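Local structure of endonuclease II (Enterobacteria phage t4, 2WSH) at residues K39-D50 with S95-N106; I65-N73 with S79-H88. The protein nicks and cleaves cytosine-containing double-stranded host DNA in a sequence-specific, magnesium-dependent way, supplying nucleotides for phage DNA synthesis. The protein carries 1 engineered substitution. One frame throughout, in Å; residues are numbered along the deposited sequence.

Interaction 1. Residues K39-D50 with S95-N106; sequences KYNVIYAIAIND and SKVEFYARQCFN. With PO4 (phosphate ion), chain E.
V42-I48 and V97-Q103 run antiparallel as neighbouring strands, paired from V42 with Q103 to I48 with V97, and I43 with R102, A45 with Y100 and A47 with E98 are the hydrogen-bonded pairs. V42, Y44, I46, I48, V97, F99, A101 and Q103 share one face. There F99 lies alongside I46, pointing the same way, with CE1 3.4 Å from I46 CG1, while Y44 CD1 meets the rim of the F99 ring near its plane. The Y44 ring, its CG between backbone N and carbonyl carbon (chi1 72°), carries OH to a very short 2.5 Å bond with O4 of the phosphate ion, which lies at the ring edge; Y54 and R64 also bind this ion. At one end Q103, bent at chi2 (64°), sends NE2 2.9 Å to Y40 O, and the same NE2 donates to C104 O, so two bonds fix the amide; waters link its OE1 to K39 NZ and Y40 N. At the other end N49 OD1 accepts a hydrogen bond from K96 N, and in the D50 conformer described here K96 NZ forms a salt bridge with OD1 at 2.8 Å. N41 and V42 both face T58, forming a G1 beta bulge. These are central strands of the antiparallel sheet of the GIY-YIG nuclease domain, with Y44 where the phosphate is held.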
loop_
_atom_site.group_PDB
_atom_site.type_symbol
_atom_site.label_atom_id
_atom_site.label_comp_id
_atom_site.label_asym_id
_atom_site.label_seq_id
_atom_site.Cartn_x
_atom_site.Cartn_y
_atom_site.Cartn_z
ATOM N N LYS A 39 -20.662 12.989 0.277
ATOM C CA LYS A 39 -19.855 11.856 -0.130
ATOM C C LYS A 39 -18.510 12.417 -0.568
ATOM O O LYS A 39 -18.447 13.279 -1.443
ATOM C CB LYS A 39 -20.542 11.087 -1.260
ATOM C CG LYS A 39 -20.067 9.651 -1.414
ATOM C CD LYS A 39 -21.157 8.776 -2.004
ATOM C CE LYS A 39 -22.103 8.258 -0.928
ATOM N NZ LYS A 39 -21.530 7.090 -0.195
ATOM N N TYR A 40 -17.438 11.946 0.061
ATOM C CA TYR A 40 -16.121 12.533 -0.136
ATOM C C TYR A 40 -15.158 11.564 -0.808
ATOM O O TYR A 40 -15.279 10.350 -0.656
ATOM C CB TYR A 40 -15.536 12.978 1.206
ATOM C CG TYR A 40 -16.492 13.778 2.062
ATOM C CD1 TYR A 40 -16.590 15.157 1.928
ATOM C CD2 TYR A 40 -17.297 13.153 3.007
ATOM C CE1 TYR A 40 -17.465 15.894 2.711
ATOM C CE2 TYR A 40 -18.176 13.880 3.794
ATOM C CZ TYR A 40 -18.254 15.249 3.643
ATOM O OH TYR A 40 -19.127 15.973 4.422
ATOM N N ASN A 41 -14.207 12.116 -1.556
ATOM C CA ASN A 41 -13.109 11.328 -2.104
ATOM C C ASN A 41 -13.581 10.212 -3.035
ATOM O O ASN A 41 -13.336 9.034 -2.779
ATOM C CB ASN A 41 -12.279 10.743 -0.959
ATOM C CG ASN A 41 -10.878 10.361 -1.384
ATOM O OD1 ASN A 41 -10.228 9.538 -0.740
ATOM N ND2 ASN A 41 -10.401 10.958 -2.472
ATOM N N VAL A 42 -14.258 10.580 -4.118
ATOM C CA VAL A 42 -14.831 9.580 -5.012
ATOM C C VAL A 42 -14.545 9.847 -6.483
ATOM O O VAL A 42 -14.244 10.973 -6.889
ATOM C CB VAL A 42 -16.366 9.502 -4.865
ATOM C CG1 VAL A 42 -16.755 9.102 -3.449
ATOM C CG2 VAL A 42 -16.994 10.834 -5.247
ATOM N N ILE A 43 -14.646 8.788 -7.275
ATOM C CA ILE A 43 -14.776 8.915 -8.714
ATOM C C ILE A 43 -16.263 9.056 -8.971
ATOM O O ILE A 43 -17.063 8.285 -8.443
ATOM C CB ILE A 43 -14.263 7.665 -9.441
ATOM C CG1 ILE A 43 -12.747 7.545 -9.285
ATOM C CG2 ILE A 43 -14.667 7.693 -10.914
ATOM C CD1 ILE A 43 -11.981 8.733 -9.834
ATOM N N TYR A 44 -16.650 10.059 -9.746
ATOM C CA TYR A 44 -18.055 10.181 -10.092
ATOM C C TYR A 44 -18.285 9.999 -11.580
ATOM O O TYR A 44 -17.389 10.213 -12.391
ATOM C CB TYR A 44 -18.670 11.479 -9.557
ATOM C CG TYR A 44 -18.256 12.763 -10.244
ATOM C CD1 TYR A 44 -19.013 13.288 -11.283
ATOM C CD2 TYR A 44 -17.138 13.472 -9.824
ATOM C CE1 TYR A 44 -18.663 14.472 -11.899
ATOM C CE2 TYR A 44 -16.775 14.660 -10.440
ATOM C CZ TYR A 44 -17.545 15.153 -11.475
ATOM O OH TYR A 44 -17.202 16.329 -12.091
ATOM N N ALA A 45 -19.488 9.567 -11.923
ATOM C CA ALA A 45 -19.829 9.308 -13.305
ATOM C C ALA A 45 -21.102 10.060 -13.639
ATOM O O ALA A 45 -22.063 10.047 -12.871
ATOM C CB ALA A 45 -20.012 7.815 -13.536
ATOM N N ILE A 46 -21.097 10.740 -14.776
ATOM C CA ILE A 46 -22.303 11.375 -15.267
ATOM C C ILE A 46 -22.889 10.491 -16.349
ATOM O O ILE A 46 -22.173 10.063 -17.257
ATOM C CB ILE A 46 -22.014 12.773 -15.837
ATOM C CG1 ILE A 46 -21.309 13.632 -14.790
ATOM C CG2 ILE A 46 -23.307 13.438 -16.305
ATOM C CD1 ILE A 46 -21.117 15.073 -15.214
ATOM N N ALA A 47 -24.185 10.209 -16.238
ATOM C CA ALA A 47 -24.878 9.362 -17.203
ATOM C C ALA A 47 -26.071 10.091 -17.796
ATOM O O ALA A 47 -26.849 10.716 -17.077
ATOM C CB ALA A 47 -25.334 8.063 -16.546
ATOM N N ILE A 48 -26.195 10.012 -19.116
ATOM C CA ILE A 48 -27.297 10.629 -19.839
ATOM C C ILE A 48 -28.061 9.527 -20.561
ATOM O O ILE A 48 -27.505 8.829 -21.411
ATOM C CB ILE A 48 -26.790 11.660 -20.871
ATOM C CG1 ILE A 48 -25.850 12.677 -20.214
ATOM C CG2 ILE A 48 -27.958 12.379 -21.525
ATOM C CD1 ILE A 48 -26.532 13.595 -19.215
ATOM N N ASN A 49 -29.331 9.365 -20.212
ATOM C CA ASN A 49 -30.117 8.259 -20.733
ATOM C C ASN A 49 -29.403 6.927 -20.491
ATOM O O ASN A 49 -29.346 6.066 -21.369
ATOM C CB ASN A 49 -30.423 8.481 -22.214
ATOM C CG ASN A 49 -31.186 9.773 -22.453
ATOM O OD1 ASN A 49 -32.004 10.181 -21.627
ATOM N ND2 ASN A 49 -30.918 10.426 -23.578
ATOM N N ASP A 50 -28.828 6.794 -19.298
ATOM C CA ASP A 50 -28.159 5.567 -18.867
ATOM C C ASP A 50 -26.800 5.331 -19.529
ATOM O O ASP A 50 -26.208 4.266 -19.368
ATOM C CB ASP A 50 -29.066 4.354 -19.094
ATOM C CG ASP A 50 -30.367 4.450 -18.326
ATOM O OD1 ASP A 50 -30.319 4.720 -17.107
ATOM O OD2 ASP A 50 -31.436 4.254 -18.941
ATOM N N SER A 95 -33.765 14.712 -21.551
ATOM C CA SER A 95 -33.038 13.493 -21.213
ATOM C C SER A 95 -32.906 13.299 -19.707
ATOM O O SER A 95 -33.110 14.233 -18.931
ATOM C CB SER A 95 -31.653 13.511 -21.857
ATOM O OG SER A 95 -31.756 13.540 -23.269
ATOM N N LYS A 96 -32.564 12.079 -19.303
ATOM C CA LYS A 96 -32.338 11.770 -17.895
ATOM C C LYS A 96 -30.866 11.961 -17.549
ATOM O O LYS A 96 -29.999 11.429 -18.234
ATOM C CB LYS A 96 -32.745 10.329 -17.597
ATOM C CG LYS A 96 -32.794 10.001 -16.112
ATOM C CD LYS A 96 -32.487 8.536 -15.858
ATOM C CE LYS A 96 -33.192 7.638 -16.859
ATOM N NZ LYS A 96 -32.684 6.236 -16.804
ATOM N N VAL A 97 -30.589 12.708 -16.484
ATOM C CA VAL A 97 -29.213 13.022 -16.101
ATOM C C VAL A 97 -28.898 12.498 -14.706
ATOM O O VAL A 97 -29.453 12.977 -13.714
ATOM C CB VAL A 97 -28.952 14.544 -16.117
ATOM C CG1 VAL A 97 -27.525 14.844 -15.663
ATOM C CG2 VAL A 97 -29.219 15.123 -17.499
ATOM N N GLU A 98 -27.995 11.526 -14.633
ATOM C CA GLU A 98 -27.687 10.869 -13.370
ATOM C C GLU A 98 -26.217 10.976 -12.992
ATOM O O GLU A 98 -25.338 10.984 -13.853
ATOM C CB GLU A 98 -28.086 9.392 -13.433
ATOM C CG GLU A 98 -29.568 9.158 -13.658
ATOM C CD GLU A 98 -29.895 7.694 -13.877
ATOM O OE1 GLU A 98 -29.356 7.099 -14.835
ATOM O OE2 GLU A 98 -30.693 7.139 -13.094
ATOM N N PHE A 99 -25.966 11.065 -11.693
ATOM C CA PHE A 99 -24.618 11.003 -11.156
ATOM C C PHE A 99 -24.448 9.731 -10.339
ATOM O O PHE A 99 -25.276 9.423 -9.481
ATOM C CB PHE A 99 -24.347 12.217 -10.268
ATOM C CG PHE A 99 -24.169 13.494 -11.029
ATOM C CD1 PHE A 99 -22.904 13.959 -11.334
ATOM C CD2 PHE A 99 -25.267 14.228 -11.445
ATOM C CE1 PHE A 99 -22.734 15.139 -12.037
ATOM C CE2 PHE A 99 -25.104 15.403 -12.151
ATOM C CZ PHE A 99 -23.835 15.858 -12.447
ATOM N N TYR A 100 -23.377 8.996 -10.617
ATOM C CA TYR A 100 -22.994 7.837 -9.822
ATOM C C TYR A 100 -21.692 8.134 -9.091
ATOM O O TYR A 100 -20.897 8.959 -9.537
ATOM C CB TYR A 100 -22.793 6.617 -10.716
ATOM C CG TYR A 100 -24.066 6.011 -11.256
ATOM C CD1 TYR A 100 -24.513 4.773 -10.806
ATOM C CD2 TYR A 100 -24.818 6.667 -12.223
ATOM C CE1 TYR A 100 -25.674 4.208 -11.301
ATOM C CE2 TYR A 100 -25.981 6.112 -12.721
ATOM C CZ TYR A 100 -26.404 4.882 -12.257
ATOM O OH TYR A 100 -27.559 4.323 -12.750
ATOM N N ALA A 101 -21.464 7.454 -7.974
ATOM C CA ALA A 101 -20.229 7.634 -7.221
ATOM C C ALA A 101 -19.568 6.301 -6.912
ATOM O O ALA A 101 -20.239 5.343 -6.529
ATOM C CB ALA A 101 -20.499 8.397 -5.941
ATOM N N ARG A 102 -18.250 6.250 -7.076
ATOM C CA ARG A 102 -17.463 5.086 -6.688
ATOM C C ARG A 102 -16.500 5.484 -5.578
ATOM O O ARG A 102 -15.587 6.279 -5.794
ATOM C CB ARG A 102 -16.697 4.522 -7.882
ATOM C CG ARG A 102 -15.592 3.540 -7.506
ATOM C CD ARG A 102 -14.898 2.980 -8.746
ATOM N NE ARG A 102 -13.619 2.348 -8.425
ATOM C CZ ARG A 102 -13.455 1.047 -8.201
ATOM N NH1 ARG A 102 -14.489 0.218 -8.274
ATOM N NH2 ARG A 102 -12.251 0.573 -7.913
ATOM N N GLN A 103 -16.715 4.944 -4.383
ATOM C CA GLN A 103 -15.931 5.357 -3.220
ATOM C C GLN A 103 -14.470 4.949 -3.342
ATOM O O GLN A 103 -14.157 3.778 -3.557
ATOM C CB GLN A 103 -16.526 4.792 -1.930
ATOM C CG GLN A 103 -15.846 5.306 -0.663
ATOM C CD GLN A 103 -16.010 6.802 -0.467
ATOM O OE1 GLN A 103 -17.122 7.301 -0.301
ATOM N NE2 GLN A 103 -14.896 7.525 -0.471
ATOM N N CYS A 104 -13.580 5.924 -3.211
ATOM C CA CYS A 104 -12.149 5.649 -3.197
ATOM C C CYS A 104 -11.587 5.925 -1.804
ATOM O O CYS A 104 -12.311 6.362 -0.914
ATOM C CB CYS A 104 -11.422 6.483 -4.256
ATOM S SG CYS A 104 -11.727 5.961 -5.974
ATOM N N PHE A 105 -10.296 5.676 -1.619
ATOM C CA PHE A 105 -9.692 5.791 -0.299
ATOM C C PHE A 105 -8.300 6.398 -0.377
ATOM O O PHE A 105 -7.877 6.882 -1.427
ATOM C CB PHE A 105 -9.616 4.413 0.356
ATOM C CG PHE A 105 -8.848 3.412 -0.450
ATOM C CD1 PHE A 105 -7.533 3.115 -0.137
ATOM C CD2 PHE A 105 -9.432 2.787 -1.537
ATOM C CE1 PHE A 105 -6.820 2.203 -0.884
ATOM C CE2 PHE A 105 -8.725 1.874 -2.287
ATOM C CZ PHE A 105 -7.417 1.583 -1.960
ATOM N N ASN A 106 -7.586 6.365 0.742
ATOM C CA ASN A 106 -6.235 6.906 0.796
ATOM C C ASN A 106 -5.195 5.884 1.233
ATOM O O ASN A 106 -5.472 5.007 2.049
ATOM C CB ASN A 106 -6.197 8.135 1.703
ATOM C CG ASN A 106 -6.923 9.319 1.098
ATOM O OD1 ASN A 106 -6.378 10.030 0.255
ATOM N ND2 ASN A 106 -8.162 9.531 1.522
HETATM P P PO4 E . -14.331 18.317 -12.282
HETATM O O1 PO4 E . -14.101 17.068 -13.099
HETATM O O2 PO4 E . -13.157 18.549 -11.359
HETATM O O3 PO4 E . -14.512 19.525 -13.175
HETATM O O4 PO4 E . -15.588 18.098 -11.480
HETATM O O HOH W 1 -19.266 6.149 0.928
HETATM O O HOH W 2 -17.423 9.358 1.647
HETATM O O HOH W 3 -29.063 8.703 -17.175
#

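Interaction 2. Residues I65-N73 with S79-H88; sequences INYYRTAIN and SDSTKSALIH. With PO4 (phosphate ion), chain E.
K83 reaches across to Y68, its NZ donating to Y68 OH over 3.0 Å, and the same ammonium donates to O3 of the phosphate ion at 2.7 Å. The lysine chain, bent at chi3 (-60°), passes the phenol obliquely and brings its ammonium in at the ring edge. Behind this polar end the Y68 ring is packed by the second helix: I87 CD1 sits over one face in a CH-pi contact, 4.0 Å from the ring centroid and offset toward the rim, while S84 OG, in one of its two conformers, lies near the ring plane, 3.6 Å from CD1. The two side chains Y68 and I87 cross at about a right angle. One turn further on, I72 fills the groove between S84, I87 and H88. Its CD1 meets I87 CG2 at 3.6 Å, CG1 rests against the backbone O of S84, and CG2, anti to the backbone N, touches H88 CD2 at 3.5 Å.

Helices 61-73 and 82-92 belong to the GIY-YIG domain, and their segments here pack at 74° with axes 9.4 Å apart. The small residues A71 and S84 meet near the crossing, where A71 CB borders OG of the same S84 conformer. Toward the start of the second segment, the Y67 hydroxyl lies beside S79, close to its carbonyl O but at a poor hydrogen-bonding angle, and S79 OG borders A71 CB.

The surroundings position the polar end. Y44 OH and Y68 OH are hydrogen-bonded, which places the phenol between strand 42-48 and K83. The phosphate that K83 holds is probably taken from the crystallisation liquor. On the flank of helix 61-73 away from K83, R69 and N73 hydrogen-bond to the backbone of I31.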
loop_
_atom_site.group_PDB
_atom_site.type_symbol
_atom_site.label_atom_id
_atom_site.label_comp_id
_atom_site.label_asym_id
_atom_site.label_seq_id
_atom_site.Cartn_x
_atom_site.Cartn_y
_atom_site.Cartn_z
ATOM N N ILE A 65 -21.617 18.680 -7.450
ATOM C CA ILE A 65 -22.906 18.622 -8.124
ATOM C C ILE A 65 -23.639 19.954 -8.011
ATOM O O ILE A 65 -24.171 20.466 -8.997
ATOM C CB ILE A 65 -23.810 17.496 -7.581
ATOM C CG1 ILE A 65 -23.092 16.146 -7.657
ATOM C CG2 ILE A 65 -25.122 17.457 -8.350
ATOM C CD1 ILE A 65 -22.233 15.987 -8.878
ATOM N N ASN A 66 -23.668 20.512 -6.805
ATOM C CA ASN A 66 -24.318 21.801 -6.589
ATOM C C ASN A 66 -23.676 22.927 -7.405
ATOM O O ASN A 66 -24.352 23.874 -7.805
ATOM C CB ASN A 66 -24.360 22.149 -5.098
ATOM C CG ASN A 66 -25.560 21.546 -4.398
ATOM O OD1 ASN A 66 -25.456 21.034 -3.286
ATOM N ND2 ASN A 66 -26.711 21.596 -5.055
ATOM N N TYR A 67 -22.372 22.809 -7.642
ATOM C CA TYR A 67 -21.659 23.709 -8.540
ATOM C C TYR A 67 -22.304 23.654 -9.922
ATOM O O TYR A 67 -22.608 24.691 -10.513
ATOM C CB TYR A 67 -20.179 23.314 -8.599
ATOM C CG TYR A 67 -19.367 23.950 -9.711
ATOM C CD1 TYR A 67 -18.496 25.005 -9.448
ATOM C CD2 TYR A 67 -19.451 23.482 -11.018
ATOM C CE1 TYR A 67 -17.742 25.581 -10.459
ATOM C CE2 TYR A 67 -18.705 24.051 -12.035
ATOM C CZ TYR A 67 -17.852 25.098 -11.750
ATOM O OH TYR A 67 -17.109 25.665 -12.760
ATOM N N TYR A 68 -22.520 22.440 -10.427
ATOM C CA TYR A 68 -23.196 22.247 -11.707
ATOM C C TYR A 68 -24.577 22.880 -11.681
ATOM O O TYR A 68 -24.923 23.665 -12.558
ATOM C CB TYR A 68 -23.337 20.757 -12.050
ATOM C CG TYR A 68 -22.056 20.066 -12.460
ATOM C CD1 TYR A 68 -21.294 20.538 -13.518
ATOM C CD2 TYR A 68 -21.621 18.924 -11.800
ATOM C CE1 TYR A 68 -20.124 19.903 -13.896
ATOM C CE2 TYR A 68 -20.454 18.284 -12.173
ATOM C CZ TYR A 68 -19.712 18.776 -13.220
ATOM O OH TYR A 68 -18.550 18.136 -13.589
ATOM N N ARG A 69 -25.369 22.523 -10.673
ATOM C CA ARG A 69 -26.724 23.039 -10.543
ATOM C C ARG A 69 -26.763 24.566 -10.549
ATOM O O ARG A 69 -27.556 25.176 -11.270
ATOM C CB ARG A 69 -27.380 22.514 -9.263
ATOM C CG ARG A 69 -28.656 23.252 -8.899
ATOM C CD ARG A 69 -29.388 22.597 -7.736
ATOM N NE ARG A 69 -30.713 23.186 -7.555
ATOM C CZ ARG A 69 -30.957 24.268 -6.822
ATOM N NH1 ARG A 69 -29.966 24.882 -6.190
ATOM N NH2 ARG A 69 -32.193 24.738 -6.721
ATOM N N THR A 70 -25.907 25.173 -9.736
ATOM C CA THR A 70 -25.862 26.624 -9.614
ATOM C C THR A 70 -25.485 27.298 -10.929
ATOM O O THR A 70 -26.175 28.210 -11.384
ATOM C CB THR A 70 -24.876 27.061 -8.525
ATOM O OG1 THR A 70 -25.294 26.522 -7.267
ATOM C CG2 THR A 70 -24.826 28.582 -8.431
ATOM N N ALA A 71 -24.391 26.844 -11.536
ATOM C CA ALA A 71 -23.939 27.397 -12.809
ATOM C C ALA A 71 -25.070 27.403 -13.826
ATOM O O ALA A 71 -25.259 28.378 -14.554
ATOM C CB ALA A 71 -22.746 26.612 -13.345
ATOM N N ILE A 72 -25.831 26.315 -13.862
ATOM C CA ILE A 72 -26.904 26.168 -14.841
ATOM C C ILE A 72 -28.101 27.053 -14.508
ATOM O O ILE A 72 -28.630 27.747 -15.377
ATOM C CB ILE A 72 -27.353 24.692 -14.963
ATOM C CG1 ILE A 72 -26.200 23.837 -15.500
ATOM C CG2 ILE A 72 -28.590 24.576 -15.853
ATOM C CD1 ILE A 72 -26.432 22.344 -15.393
ATOM N N ASN A 73 -28.528 27.024 -13.250
ATOM C CA ASN A 73 -29.653 27.840 -12.811
ATOM C C ASN A 73 -29.371 29.335 -12.945
ATOM O O ASN A 73 -30.271 30.119 -13.243
ATOM C CB ASN A 73 -30.040 27.503 -11.369
ATOM C CG ASN A 73 -30.831 26.211 -11.263
ATOM O OD1 ASN A 73 -31.193 25.604 -12.272
ATOM N ND2 ASN A 73 -31.115 25.791 -10.036
ATOM N N SER A 79 -17.815 29.808 -15.985
ATOM C CA SER A 79 -17.350 28.663 -15.204
ATOM C C SER A 79 -16.289 27.723 -15.788
ATOM O O SER A 79 -15.849 26.809 -15.091
ATOM C CB SER A 79 -18.568 27.810 -14.839
ATOM O OG SER A 79 -19.769 28.548 -15.001
ATOM N N ASP A 80 -15.865 27.931 -17.031
ATOM C CA ASP A 80 -15.340 26.806 -17.800
ATOM C C ASP A 80 -16.537 25.875 -17.807
ATOM O O ASP A 80 -16.625 24.927 -17.022
ATOM C CB ASP A 80 -14.143 26.143 -17.116
ATOM C CG ASP A 80 -13.845 24.755 -17.673
ATOM O OD1 ASP A 80 -14.363 24.418 -18.760
ATOM O OD2 ASP A 80 -13.095 23.998 -17.020
ATOM N N SER A 81 -17.473 26.183 -18.694
ATOM C CA SER A 81 -18.856 25.772 -18.533
ATOM C C SER A 81 -19.332 24.817 -19.611
ATOM O O SER A 81 -20.535 24.645 -19.800
ATOM C CB SER A 81 -19.734 27.019 -18.555
ATOM O OG SER A 81 -19.343 27.865 -19.627
ATOM N N THR A 82 -18.397 24.205 -20.324
ATOM C CA THR A 82 -18.764 23.269 -21.374
ATOM C C THR A 82 -19.621 22.139 -20.803
ATOM O O THR A 82 -20.691 21.834 -21.331
ATOM C CB THR A 82 -17.526 22.703 -22.087
ATOM O OG1 THR A 82 -16.989 23.701 -22.967
ATOM C CG2 THR A 82 -17.895 21.485 -22.896
ATOM N N LYS A 83 -19.161 21.533 -19.713
ATOM C CA LYS A 83 -19.906 20.451 -19.082
ATOM C C LYS A 83 -21.269 20.922 -18.577
ATOM O O LYS A 83 -22.282 20.259 -18.801
ATOM C CB LYS A 83 -19.098 19.815 -17.949
ATOM C CG LYS A 83 -18.116 18.751 -18.405
ATOM C CD LYS A 83 -17.383 18.147 -17.218
ATOM C CE LYS A 83 -16.603 19.209 -16.462
ATOM N NZ LYS A 83 -16.086 18.684 -15.174
ATOM N N SER A 84 -21.294 22.063 -17.895
ATOM C CA SER A 84 -22.555 22.609 -17.407
ATOM C C SER A 84 -23.501 22.865 -18.575
ATOM O O SER A 84 -24.707 22.647 -18.471
ATOM C CB SER A 84 -22.326 23.897 -16.612
ATOM O OG SER A 84 -21.673 23.626 -15.383
ATOM N N ALA A 85 -22.941 23.317 -19.693
ATOM C CA ALA A 85 -23.731 23.591 -20.891
ATOM C C ALA A 85 -24.248 22.303 -21.527
ATOM O O ALA A 85 -25.358 22.264 -22.064
ATOM C CB ALA A 85 -22.914 24.388 -21.900
ATOM N N LEU A 86 -23.438 21.251 -21.473
ATOM C CA LEU A 86 -23.842 19.954 -22.010
ATOM C C LEU A 86 -24.956 19.345 -21.161
ATOM O O LEU A 86 -25.915 18.780 -21.686
ATOM C CB LEU A 86 -22.641 19.006 -22.071
ATOM C CG LEU A 86 -21.565 19.367 -23.103
ATOM C CD1 LEU A 86 -20.202 18.864 -22.665
ATOM C CD2 LEU A 86 -21.926 18.826 -24.473
ATOM N N ILE A 87 -24.821 19.468 -19.845
ATOM C CA ILE A 87 -25.831 18.977 -18.917
ATOM C C ILE A 87 -27.163 19.692 -19.141
ATOM O O ILE A 87 -28.226 19.070 -19.136
ATOM C CB ILE A 87 -25.385 19.180 -17.454
ATOM C CG1 ILE A 87 -24.171 18.303 -17.135
ATOM C CG2 ILE A 87 -26.529 18.885 -16.495
ATOM C CD1 ILE A 87 -23.509 18.636 -15.798
ATOM N N HIS A 88 -27.101 21.002 -19.353
ATOM C CA HIS A 88 -28.317 21.788 -19.529
ATOM C C HIS A 88 -29.065 21.440 -20.816
ATOM O O HIS A 88 -30.295 21.385 -20.826
ATOM C CB HIS A 88 -28.015 23.287 -19.475
ATOM C CG HIS A 88 -29.242 24.142 -19.415
ATOM N ND1 HIS A 88 -29.337 25.359 -20.054
ATOM C CD2 HIS A 88 -30.434 23.944 -18.804
ATOM C CE1 HIS A 88 -30.529 25.881 -19.827
ATOM N NE2 HIS A 88 -31.216 25.042 -19.072
HETATM P P PO4 E . -14.331 18.317 -12.282
HETATM O O1 PO4 E . -14.101 17.068 -13.099
HETATM O O2 PO4 E . -13.157 18.549 -11.359
HETATM O O3 PO4 E . -14.512 19.525 -13.175
HETATM O O4 PO4 E . -15.588 18.098 -11.480
#

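Overall arrangement
From the N terminus, helix 8-14 leads into strand 18-23, which later pairs with 97-111. The chain then enters 39-50, turns back through strand 51-58, and runs into helix 61-73. A short connection leads to helix 82-92, and interaction 2 closes this small loop by packing 65-73 on 79-88. Only afterwards does 95-106 return beside 39-50, so interaction 1 closes a longer loop that contains the whole of interaction 2. The contacts lie about 15 Å apart, centre to centre, yet they touch: the Y44 and Y68 hydroxyls meet, and F99 packs on I65. Sheet and helix pair thus meet around one phosphate ion.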